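Local coordinates for protein 361aa long hypothetical D-aminopeptidase (Pyrococcus horikoshii, PDB 2DRH) that is of unknown function but belongs to the S58 peptidase family and may therefore act as an aminopeptidase, at residues D113-L116 against E117-D121; V154-A157 against I158-D162; V319-A322 against I323-L327; K346-L349 against L350-M353. All coordinates share one frame; numbering follows the deposited sequence.

Contact 1: residues D113-L116 against E117-D121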
loop_
_atom_site.group_PDB
_atom_site.type_symbol
_atom_site.label_atom_id
_atom_site.label_comp_id
_atom_site.label_asym_id
_atom_site.label_seq_id
_atom_site.Cartn_x
_atom_site.Cartn_y
_atom_site.Cartn_z
ATOM N N ASP A 113 27.545 -2.972 -13.844
ATOM C CA ASP A 113 28.868 -2.802 -14.435
ATOM C C ASP A 113 29.218 -1.315 -14.407
ATOM O O ASP A 113 30.311 -0.924 -13.990
ATOM C CB ASP A 113 28.899 -3.283 -15.889
ATOM C CG ASP A 113 28.911 -4.798 -16.019
ATOM O OD1 ASP A 113 29.248 -5.492 -15.036
ATOM O OD2 ASP A 113 28.599 -5.287 -17.125
ATOM N N TYR A 114 28.277 -0.496 -14.863
ATOM C CA TYR A 114 28.463 0.948 -14.905
ATOM C C TYR A 114 28.632 1.528 -13.503
ATOM O O TYR A 114 29.608 2.221 -13.220
ATOM C CB TYR A 114 27.265 1.611 -15.602
ATOM C CG TYR A 114 27.321 3.130 -15.626
ATOM C CD1 TYR A 114 28.212 3.808 -16.466
ATOM C CD2 TYR A 114 26.501 3.889 -14.789
ATOM C CE1 TYR A 114 28.287 5.203 -16.467
ATOM C CE2 TYR A 114 26.569 5.287 -14.782
ATOM C CZ TYR A 114 27.463 5.935 -15.624
ATOM O OH TYR A 114 27.523 7.310 -15.616
ATOM N N ILE A 115 27.674 1.231 -12.631
ATOM C CA ILE A 115 27.672 1.728 -11.259
ATOM C C ILE A 115 28.908 1.401 -10.429
ATOM O O ILE A 115 29.446 2.280 -9.744
ATOM C CB ILE A 115 26.416 1.227 -10.499
ATOM C CG1 ILE A 115 25.159 1.829 -11.139
ATOM C CG2 ILE A 115 26.497 1.610 -9.021
ATOM C CD1 ILE A 115 23.861 1.211 -10.650
ATOM N N LEU A 116 29.357 0.151 -10.472
ATOM C CA LEU A 116 30.529 -0.231 -9.690
ATOM C C LEU A 116 31.784 0.452 -10.227
ATOM O O LEU A 116 32.725 0.712 -9.480
ATOM C CB LEU A 116 30.708 -1.752 -9.682
ATOM C CG LEU A 116 29.550 -2.535 -9.050
ATOM C CD1 LEU A 116 29.832 -4.024 -9.127
ATOM C CD2 LEU A 116 29.362 -2.105 -7.610
ATOM N N GLU A 117 31.785 0.741 -11.524
ATOM C CA GLU A 117 32.910 1.420 -12.147
ATOM C C GLU A 117 33.003 2.840 -11.608
ATOM O O GLU A 117 34.087 3.324 -11.294
ATOM C CB GLU A 117 32.733 1.475 -13.667
ATOM C CG GLU A 117 33.242 0.258 -14.397
ATOM C CD GLU A 117 34.721 0.027 -14.161
ATOM O OE1 GLU A 117 35.515 0.970 -14.389
ATOM O OE2 GLU A 117 35.088 -1.097 -13.749
ATOM N N GLU A 118 31.848 3.489 -11.491
ATOM C CA GLU A 118 31.764 4.865 -11.016
ATOM C C GLU A 118 31.822 5.018 -9.502
ATOM O O GLU A 118 31.952 6.130 -8.999
ATOM C CB GLU A 118 30.471 5.501 -11.530
ATOM C CG GLU A 118 30.350 5.525 -13.048
ATOM C CD GLU A 118 31.367 6.445 -13.697
ATOM O OE1 GLU A 118 32.579 6.168 -13.598
ATOM O OE2 GLU A 118 30.952 7.452 -14.303
ATOM N N ASN A 119 31.724 3.906 -8.777
ATOM C CA ASN A 119 31.747 3.944 -7.316
ATOM C C ASN A 119 32.455 2.719 -6.749
ATOM O O ASN A 119 31.849 1.654 -6.612
ATOM C CB ASN A 119 30.315 3.986 -6.782
ATOM C CG ASN A 119 29.510 5.136 -7.351
ATOM O OD1 ASN A 119 29.536 6.241 -6.827
ATOM N ND2 ASN A 119 28.795 4.878 -8.435
ATOM N N GLU A 120 33.729 2.873 -6.405
ATOM C CA GLU A 120 34.516 1.770 -5.865
ATOM C C GLU A 120 34.295 1.520 -4.379
ATOM O O GLU A 120 34.821 0.548 -3.830
ATOM C CB GLU A 120 36.005 2.019 -6.099
ATOM C CG GLU A 120 36.427 2.017 -7.548
ATOM C CD GLU A 120 37.853 2.489 -7.717
ATOM O OE1 GLU A 120 38.143 3.633 -7.296
ATOM O OE2 GLU A 120 38.678 1.722 -8.264
ATOM N N ASP A 121 33.537 2.394 -3.723
ATOM C CA ASP A 121 33.278 2.228 -2.302
ATOM C C ASP A 121 32.088 1.302 -2.042
ATOM O O ASP A 121 31.909 0.802 -0.935
ATOM C CB ASP A 121 33.068 3.596 -1.638
ATOM C CG ASP A 121 32.046 4.449 -2.358
ATOM O OD1 ASP A 121 31.978 4.386 -3.601
ATOM O OD2 ASP A 121 31.316 5.204 -1.682
#
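Glu-117 folds back along the helix onto the turn before it: its CG lies 3.2 Å from Asp-113 O, the carbonyl to which Glu-117 N also makes a weak bond. A bend about the CB-CG bond then carries the carboxylate away from the backbone, a natural course for an acid at an exposed site. Glu-118, one residue on, turns its aliphatic part to Tyr-114. Its CG stands over one face of the phenol ring, 4.0 Å from the centroid and 17° off the ring normal, a CH-pi contact made across one helical turn. Ring and carboxylate planes are 52° apart, with Glu-118 OE2 3.7 Å from Tyr-114 OH.

These residues belong to the last part of helix 104-118, the crossover helix of a beta-alpha-beta unit between strands 96-100 and 132-136. Leu-116, on a buried side suited to an apolar chain, packs on Ile-122 and on Leu-102 of the second subunit. Its carbonyl O takes a weak bond from Asn-119 N and a further bond from Arg-145 of that subunit. Just beyond, Asn-119 ND2 reaches back to Ile-115 O, 3.0 Å away, in the carbonyl plane and on a lone pair, with an N-H...O angle of 161°. An amide suits this buried place because it also accepts: Asn-119 OD1 is bonded by Asn-61 and Lys-64, which fixes the rotation of the group from both ends.

Contact 2: residues V154-A157 against I158-D162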
loop_
_atom_site.group_PDB
_atom_site.type_symbol
_atom_site.label_atom_id
_atom_site.label_comp_id
_atom_site.label_asym_id
_atom_site.label_seq_id
_atom_site.Cartn_x
_atom_site.Cartn_y
_atom_site.Cartn_z
ATOM N N VAL A 154 23.817 -1.981 -22.054
ATOM C CA VAL A 154 23.331 -1.128 -20.980
ATOM C C VAL A 154 24.314 0.009 -20.701
ATOM O O VAL A 154 23.909 1.156 -20.514
ATOM C CB VAL A 154 23.115 -1.930 -19.683
ATOM C CG1 VAL A 154 22.604 -1.001 -18.581
ATOM C CG2 VAL A 154 22.124 -3.059 -19.931
ATOM N N VAL A 155 25.600 -0.313 -20.665
ATOM C CA VAL A 155 26.618 0.699 -20.423
ATOM C C VAL A 155 26.643 1.687 -21.591
ATOM O O VAL A 155 26.782 2.894 -21.390
ATOM C CB VAL A 155 28.019 0.062 -20.263
ATOM C CG1 VAL A 155 29.076 1.161 -20.086
ATOM C CG2 VAL A 155 28.030 -0.883 -19.052
ATOM N N GLU A 156 26.494 1.165 -22.807
ATOM C CA GLU A 156 26.497 1.992 -24.008
ATOM C C GLU A 156 25.312 2.957 -24.010
ATOM O O GLU A 156 25.472 4.151 -24.295
ATOM C CB GLU A 156 26.456 1.101 -25.260
ATOM C CG GLU A 156 26.533 1.832 -26.598
ATOM C CD GLU A 156 27.754 2.745 -26.726
ATOM O OE1 GLU A 156 28.874 2.314 -26.379
ATOM O OE2 GLU A 156 27.597 3.896 -27.189
ATOM N N ALA A 157 24.126 2.443 -23.693
ATOM C CA ALA A 157 22.924 3.273 -23.661
ATOM C C ALA A 157 23.112 4.433 -22.685
ATOM O O ALA A 157 22.673 5.553 -22.951
ATOM C CB ALA A 157 21.703 2.437 -23.258
ATOM N N ILE A 158 23.774 4.161 -21.562
ATOM C CA ILE A 158 24.013 5.191 -20.560
ATOM C C ILE A 158 25.000 6.246 -21.062
ATOM O O ILE A 158 24.831 7.431 -20.801
ATOM C CB ILE A 158 24.560 4.574 -19.250
ATOM C CG1 ILE A 158 23.543 3.570 -18.691
ATOM C CG2 ILE A 158 24.854 5.677 -18.232
ATOM C CD1 ILE A 158 24.007 2.845 -17.451
ATOM N N LYS A 159 26.022 5.818 -21.795
ATOM C CA LYS A 159 27.016 6.755 -22.309
ATOM C C LYS A 159 26.562 7.514 -23.559
ATOM O O LYS A 159 27.201 8.485 -23.968
ATOM C CB LYS A 159 28.336 6.019 -22.557
ATOM C CG LYS A 159 28.971 5.526 -21.254
ATOM C CD LYS A 159 30.248 4.731 -21.478
ATOM C CE LYS A 159 30.877 4.340 -20.148
ATOM N NZ LYS A 159 32.120 3.536 -20.325
ATOM N N ARG A 160 25.452 7.083 -24.153
ATOM C CA ARG A 160 24.902 7.747 -25.334
ATOM C C ARG A 160 23.814 8.737 -24.909
ATOM O O ARG A 160 23.337 9.533 -25.717
ATOM C CB ARG A 160 24.257 6.740 -26.288
ATOM C CG ARG A 160 25.185 5.830 -27.082
ATOM C CD ARG A 160 24.328 4.939 -27.988
ATOM N NE ARG A 160 25.100 4.075 -28.878
ATOM C CZ ARG A 160 24.558 3.202 -29.725
ATOM N NH1 ARG A 160 23.240 3.076 -29.798
ATOM N NH2 ARG A 160 25.330 2.447 -30.494
ATOM N N ALA A 161 23.414 8.678 -23.643
ATOM C CA ALA A 161 22.358 9.553 -23.147
ATOM C C ALA A 161 22.661 11.034 -23.331
ATOM O O ALA A 161 23.767 11.490 -23.040
ATOM C CB ALA A 161 22.091 9.264 -21.676
ATOM N N ASP A 162 21.677 11.779 -23.827
ATOM C CA ASP A 162 21.836 13.215 -24.008
ATOM C C ASP A 162 20.487 13.905 -24.176
ATOM O O ASP A 162 19.434 13.267 -24.081
ATOM C CB ASP A 162 22.758 13.523 -25.199
ATOM C CG ASP A 162 22.074 13.349 -26.536
ATOM O OD1 ASP A 162 21.710 12.204 -26.879
ATOM O OD2 ASP A 162 21.901 14.370 -27.242
#
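Ile-158 and Val-154 meet on the tightly packed side of helix 151-160. Ile-158 CD1 lies 4.2 Å from Val-154 CG1, and Ile-158 CG1 is pressed to within 3.0 Å of Val-154 O. In Ile-158, CG1 is anti to the carbonyl carbon (chi1 -60°), which lays this branch back along the preceding turn. Branched aliphatic chains suit the side, since Ile-97 of strand 96-100 touches both. The small Ala-157 between them in sequence lets the helix come close to Val-52 and Ala-54.

The opposite character appears at Val-155 and Lys-159. Here the lysine is extended beyond CG and runs side by side with the valine, its CE 3.7 Å from Val-155 CG1, so the apolar methylenes find a neighbour while the exposed ammonium is carried outward. Glu-156 and Arg-160 pair at the border of the sheet, where both touch Val-32, with Arg-160 NE 3.0 Å from Glu-156 OE2. This salt bridge has a bent, weak hydrogen bond (132°), and the carboxylate and guanidinium planes are 66° apart. Glu-156 CG lies over one guanidinium face, 3.5 Å from Arg-160 NE. The arginine has a stronger partner elsewhere, His-31 O, which takes NH1 and draws the group to strand 28-36. Apolar residues against the strands, an ion pair at their border and a lysine toward solvent mark an amphipathic helix laid on a beta-sheet, here the four-stranded mixed sheet containing strands 28-36, 48-56 and 96-100.

Contact 3: residues V319-A322 against I323-L327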
loop_
_atom_site.group_PDB
_atom_site.type_symbol
_atom_site.label_atom_id
_atom_site.label_comp_id
_atom_site.label_asym_id
_atom_site.label_seq_id
_atom_site.Cartn_x
_atom_site.Cartn_y
_atom_site.Cartn_z
ATOM N N VAL A 319 1.881 12.736 -20.494
ATOM C CA VAL A 319 1.750 11.301 -20.743
ATOM C C VAL A 319 0.863 11.025 -21.949
ATOM O O VAL A 319 1.236 10.254 -22.818
ATOM C CB VAL A 319 1.176 10.555 -19.510
ATOM C CG1 VAL A 319 0.781 9.106 -19.892
ATOM C CG2 VAL A 319 2.219 10.527 -18.399
ATOM N N GLU A 320 -0.300 11.666 -22.013
ATOM C CA GLU A 320 -1.208 11.438 -23.134
ATOM C C GLU A 320 -0.537 11.727 -24.471
ATOM O O GLU A 320 -0.612 10.910 -25.393
ATOM C CB GLU A 320 -2.481 12.285 -23.003
ATOM C CG GLU A 320 -3.525 11.988 -24.086
ATOM C CD GLU A 320 -4.812 12.795 -23.933
ATOM O OE1 GLU A 320 -5.131 13.221 -22.796
ATOM O OE2 GLU A 320 -5.517 12.987 -24.951
ATOM N N GLU A 321 0.118 12.881 -24.588
ATOM C CA GLU A 321 0.768 13.197 -25.842
ATOM C C GLU A 321 1.953 12.265 -26.076
ATOM O O GLU A 321 2.171 11.808 -27.199
ATOM C CB GLU A 321 1.242 14.658 -25.884
ATOM C CG GLU A 321 1.457 15.159 -27.322
ATOM C CD GLU A 321 2.343 16.396 -27.419
ATOM O OE1 GLU A 321 2.099 17.381 -26.690
ATOM O OE2 GLU A 321 3.285 16.379 -28.239
ATOM N N ALA A 322 2.711 11.978 -25.019
ATOM C CA ALA A 322 3.871 11.101 -25.145
ATOM C C ALA A 322 3.477 9.746 -25.730
ATOM O O ALA A 322 4.227 9.167 -26.520
ATOM C CB ALA A 322 4.545 10.910 -23.797
ATOM N N ILE A 323 2.309 9.243 -25.341
ATOM C CA ILE A 323 1.835 7.962 -25.851
ATOM C C ILE A 323 1.554 8.088 -27.340
ATOM O O ILE A 323 2.007 7.266 -28.137
ATOM C CB ILE A 323 0.549 7.500 -25.126
ATOM C CG1 ILE A 323 0.879 7.156 -23.669
ATOM C CG2 ILE A 323 -0.060 6.288 -25.846
ATOM C CD1 ILE A 323 -0.333 6.836 -22.813
ATOM N N ILE A 324 0.813 9.127 -27.716
ATOM C CA ILE A 324 0.494 9.342 -29.121
ATOM C C ILE A 324 1.779 9.504 -29.950
ATOM O O ILE A 324 1.921 8.886 -31.013
ATOM C CB ILE A 324 -0.417 10.587 -29.299
ATOM C CG1 ILE A 324 -1.738 10.368 -28.554
ATOM C CG2 ILE A 324 -0.664 10.859 -30.773
ATOM C CD1 ILE A 324 -2.434 9.046 -28.875
ATOM N N ASN A 325 2.716 10.312 -29.453
ATOM C CA ASN A 325 3.978 10.521 -30.159
ATOM C C ASN A 325 4.735 9.214 -30.387
ATOM O O ASN A 325 5.459 9.079 -31.376
ATOM C CB ASN A 325 4.873 11.507 -29.391
ATOM C CG ASN A 325 4.310 12.913 -29.386
ATOM O OD1 ASN A 325 3.727 13.346 -30.369
ATOM N ND2 ASN A 325 4.493 13.635 -28.283
ATOM N N SER A 326 4.574 8.250 -29.481
ATOM C CA SER A 326 5.253 6.963 -29.632
ATOM C C SER A 326 4.696 6.257 -30.863
ATOM O O SER A 326 5.385 5.456 -31.492
ATOM C CB SER A 326 5.058 6.074 -28.391
ATOM O OG SER A 326 3.758 5.508 -28.356
ATOM N N LEU A 327 3.448 6.558 -31.206
ATOM C CA LEU A 327 2.817 5.959 -32.379
ATOM C C LEU A 327 3.209 6.757 -33.631
ATOM O O LEU A 327 3.584 6.184 -34.653
ATOM C CB LEU A 327 1.294 5.951 -32.217
ATOM C CG LEU A 327 0.740 5.176 -31.014
ATOM C CD1 LEU A 327 -0.765 5.394 -30.915
ATOM C CD2 LEU A 327 1.054 3.696 -31.158
#
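The amide of Asn-325 and the carboxylate of Glu-321 stand almost perpendicular, their planes 82° apart. At the N-H edge of the amide, ND2 gives Glu-321 OE2 a nearly straight hydrogen bond of 3.0 Å (174°), with the oxygen in the amide plane. On the acid, the donor arrives on the anti side of OE2, 35° out of the carboxylate plane. Over one amide face sits the backbone O of Glu-321, 3.3 Å from Asn-325 CG; it is bound instead by Asn-325 N, at 2.8 Å. Glu-321 CG comes within 3.5 Å of Asn-325 ND2. The acid reaches this position with CG anti to its own N and the chain extended from there.

The two groups lie in helix 309-328, wholly buried, between strand 184-193 and the N-terminal residues. Polar side chains are tolerable here because each has several partners: Arg-190 forms a salt bridge with Glu-321 OE1, Asn-19 bonds OE2, and Asn-325 joins Ala-3 N through OD1 and Ser-187 O through ND2. The arginine would probably keep the acid ionised. On another side of the helix the chemistry is apolar. Val-319 CG1 meets Ile-323 CD1 at 3.9 Å, and these branched chains, suited to a buried helix face, touch strand 240-246 at Met-242 and Ile-240 and helix 252-268 at Ala-262 and Leu-266.

Contact 4: residues K346-L349 against L350-M353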
loop_
_atom_site.group_PDB
_atom_site.type_symbol
_atom_site.label_atom_id
_atom_site.label_comp_id
_atom_site.label_asym_id
_atom_site.label_seq_id
_atom_site.Cartn_x
_atom_site.Cartn_y
_atom_site.Cartn_z
ATOM N N LYS A 346 -0.288 8.590 -40.591
ATOM C CA LYS A 346 -0.439 10.008 -40.263
ATOM C C LYS A 346 -1.356 10.852 -41.149
ATOM O O LYS A 346 -2.058 11.732 -40.646
ATOM C CB LYS A 346 0.951 10.647 -40.155
ATOM C CG LYS A 346 1.749 10.110 -38.965
ATOM C CD LYS A 346 3.174 10.663 -38.893
ATOM C CE LYS A 346 4.074 10.057 -39.961
ATOM N NZ LYS A 346 4.184 8.570 -39.848
ATOM N N GLU A 347 -1.360 10.603 -42.458
ATOM C CA GLU A 347 -2.231 11.359 -43.358
ATOM C C GLU A 347 -3.671 10.908 -43.140
ATOM O O GLU A 347 -4.609 11.686 -43.275
ATOM C CB GLU A 347 -1.837 11.137 -44.818
ATOM C CG GLU A 347 -0.525 11.785 -45.211
ATOM C CD GLU A 347 -0.501 13.277 -44.922
ATOM O OE1 GLU A 347 -1.483 13.971 -45.266
ATOM O OE2 GLU A 347 0.505 13.758 -44.358
ATOM N N GLU A 348 -3.831 9.634 -42.804
ATOM C CA GLU A 348 -5.143 9.066 -42.539
ATOM C C GLU A 348 -5.617 9.720 -41.242
ATOM O O GLU A 348 -6.766 10.155 -41.121
ATOM C CB GLU A 348 -5.010 7.558 -42.348
ATOM C CG GLU A 348 -6.288 6.778 -42.520
ATOM C CD GLU A 348 -6.781 6.798 -43.945
ATOM O OE1 GLU A 348 -5.969 6.536 -44.857
ATOM O OE2 GLU A 348 -7.982 7.070 -44.155
ATOM N N LEU A 349 -4.705 9.792 -40.278
ATOM C CA LEU A 349 -4.989 10.390 -38.981
ATOM C C LEU A 349 -5.462 11.833 -39.126
ATOM O O LEU A 349 -6.361 12.265 -38.405
ATOM C CB LEU A 349 -3.739 10.333 -38.095
ATOM C CG LEU A 349 -3.753 11.105 -36.776
ATOM C CD1 LEU A 349 -4.922 10.659 -35.919
ATOM C CD2 LEU A 349 -2.440 10.884 -36.053
ATOM N N LEU A 350 -4.862 12.579 -40.053
ATOM C CA LEU A 350 -5.263 13.967 -40.267
ATOM C C LEU A 350 -6.688 14.019 -40.801
ATOM O O LEU A 350 -7.472 14.891 -40.424
ATOM C CB LEU A 350 -4.318 14.660 -41.246
ATOM C CG LEU A 350 -2.950 15.059 -40.688
ATOM C CD1 LEU A 350 -2.135 15.735 -41.779
ATOM C CD2 LEU A 350 -3.131 15.996 -39.503
ATOM N N ARG A 351 -7.016 13.075 -41.678
ATOM C CA ARG A 351 -8.350 12.991 -42.260
ATOM C C ARG A 351 -9.403 12.725 -41.179
ATOM O O ARG A 351 -10.442 13.385 -41.139
ATOM C CB ARG A 351 -8.388 11.871 -43.301
ATOM C CG ARG A 351 -9.768 11.575 -43.845
ATOM C CD ARG A 351 -9.733 10.388 -44.796
ATOM N NE ARG A 351 -9.568 9.114 -44.096
ATOM C CZ ARG A 351 -10.531 8.487 -43.426
ATOM N NH1 ARG A 351 -11.749 9.005 -43.350
ATOM N NH2 ARG A 351 -10.277 7.324 -42.842
ATOM N N ILE A 352 -9.137 11.754 -40.308
ATOM C CA ILE A 352 -10.083 11.426 -39.245
ATOM C C ILE A 352 -10.277 12.592 -38.283
ATOM O O ILE A 352 -11.405 12.922 -37.922
ATOM C CB ILE A 352 -9.639 10.178 -38.443
ATOM C CG1 ILE A 352 -9.955 8.902 -39.232
ATOM C CG2 ILE A 352 -10.368 10.121 -37.108
ATOM C CD1 ILE A 352 -8.788 8.324 -39.975
ATOM N N MET A 353 -9.177 13.211 -37.870
ATOM C CA MET A 353 -9.252 14.342 -36.958
ATOM C C MET A 353 -10.115 15.437 -37.578
ATOM O O MET A 353 -10.909 16.070 -36.890
ATOM C CB MET A 353 -7.850 14.878 -36.644
ATOM C CG MET A 353 -6.946 13.896 -35.878
ATOM S SD MET A 353 -7.649 13.219 -34.328
ATOM C CE MET A 353 -7.356 14.590 -33.181
#
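Glu-348 and Arg-351 run side by side and point the same way, one short helical turn apart. Arg-351 presents its guanidinium side-on, and both NE and NH2 close on the single oxygen Glu-348 OE2, at 2.6 Å from NE and 2.7 Å from NH2. The oxygen lies near the guanidinium plane, yet the planes of the two groups are 62° apart; NE comes from above the carboxylate plane and NH2 meets the anti lone pair. Bends make the meeting possible: the glutamate turns at chi2 (68°) and the arginine at chi3 (74°), each chain curling to its neighbour. Ile-352 CG1 lies over one face of the guanidinium, toward its rim, and Ile-352 CD1 crosses Glu-348 CG at 3.9 Å. A long, flexible acid and base suit this partly exposed side, where both also touch a neighbouring molecule of the crystal.

Leu-349 and Met-353 likewise lie side by side, with Leu-349 CD1 3.8 Å from Met-353 CG. They are buried, and Leu-349 passes on to Leu-328 of helix 309-328 and to Val-222, while Ile-352 rests on Val-220 and Leu-226. Helix 346-355 is thus amphipathic and seated by its apolar side on the body of the chain. The chemistry of the ion pair implies a carboxylate that is most likely ionised, its charge probably drawn toward OE2 by two donors, and an arginine whose side-on grip restricts turning about its last bonds.

From the N terminus the four contacts follow in series, none nested or crossing; each lies in one unbroken stretch and closes no more than a turn of helix or its exit. Contacts 1 and 2 touch, Tyr-114 CZ being 3.7 Å from Ile-158 CG2, and so tie the crossover helix 104-118 to helix 151-160 beside the four-stranded sheet. Contact 3 lies on the other side of the chain's centre, about 35 Å from contact 1 between centres, packed against strands 184-193 and 240-246 of the larger sheet. Contact 4, about 16 Å from contact 3 between centres, does not touch it, but helix 346-355 packs against the end of helix 309-328.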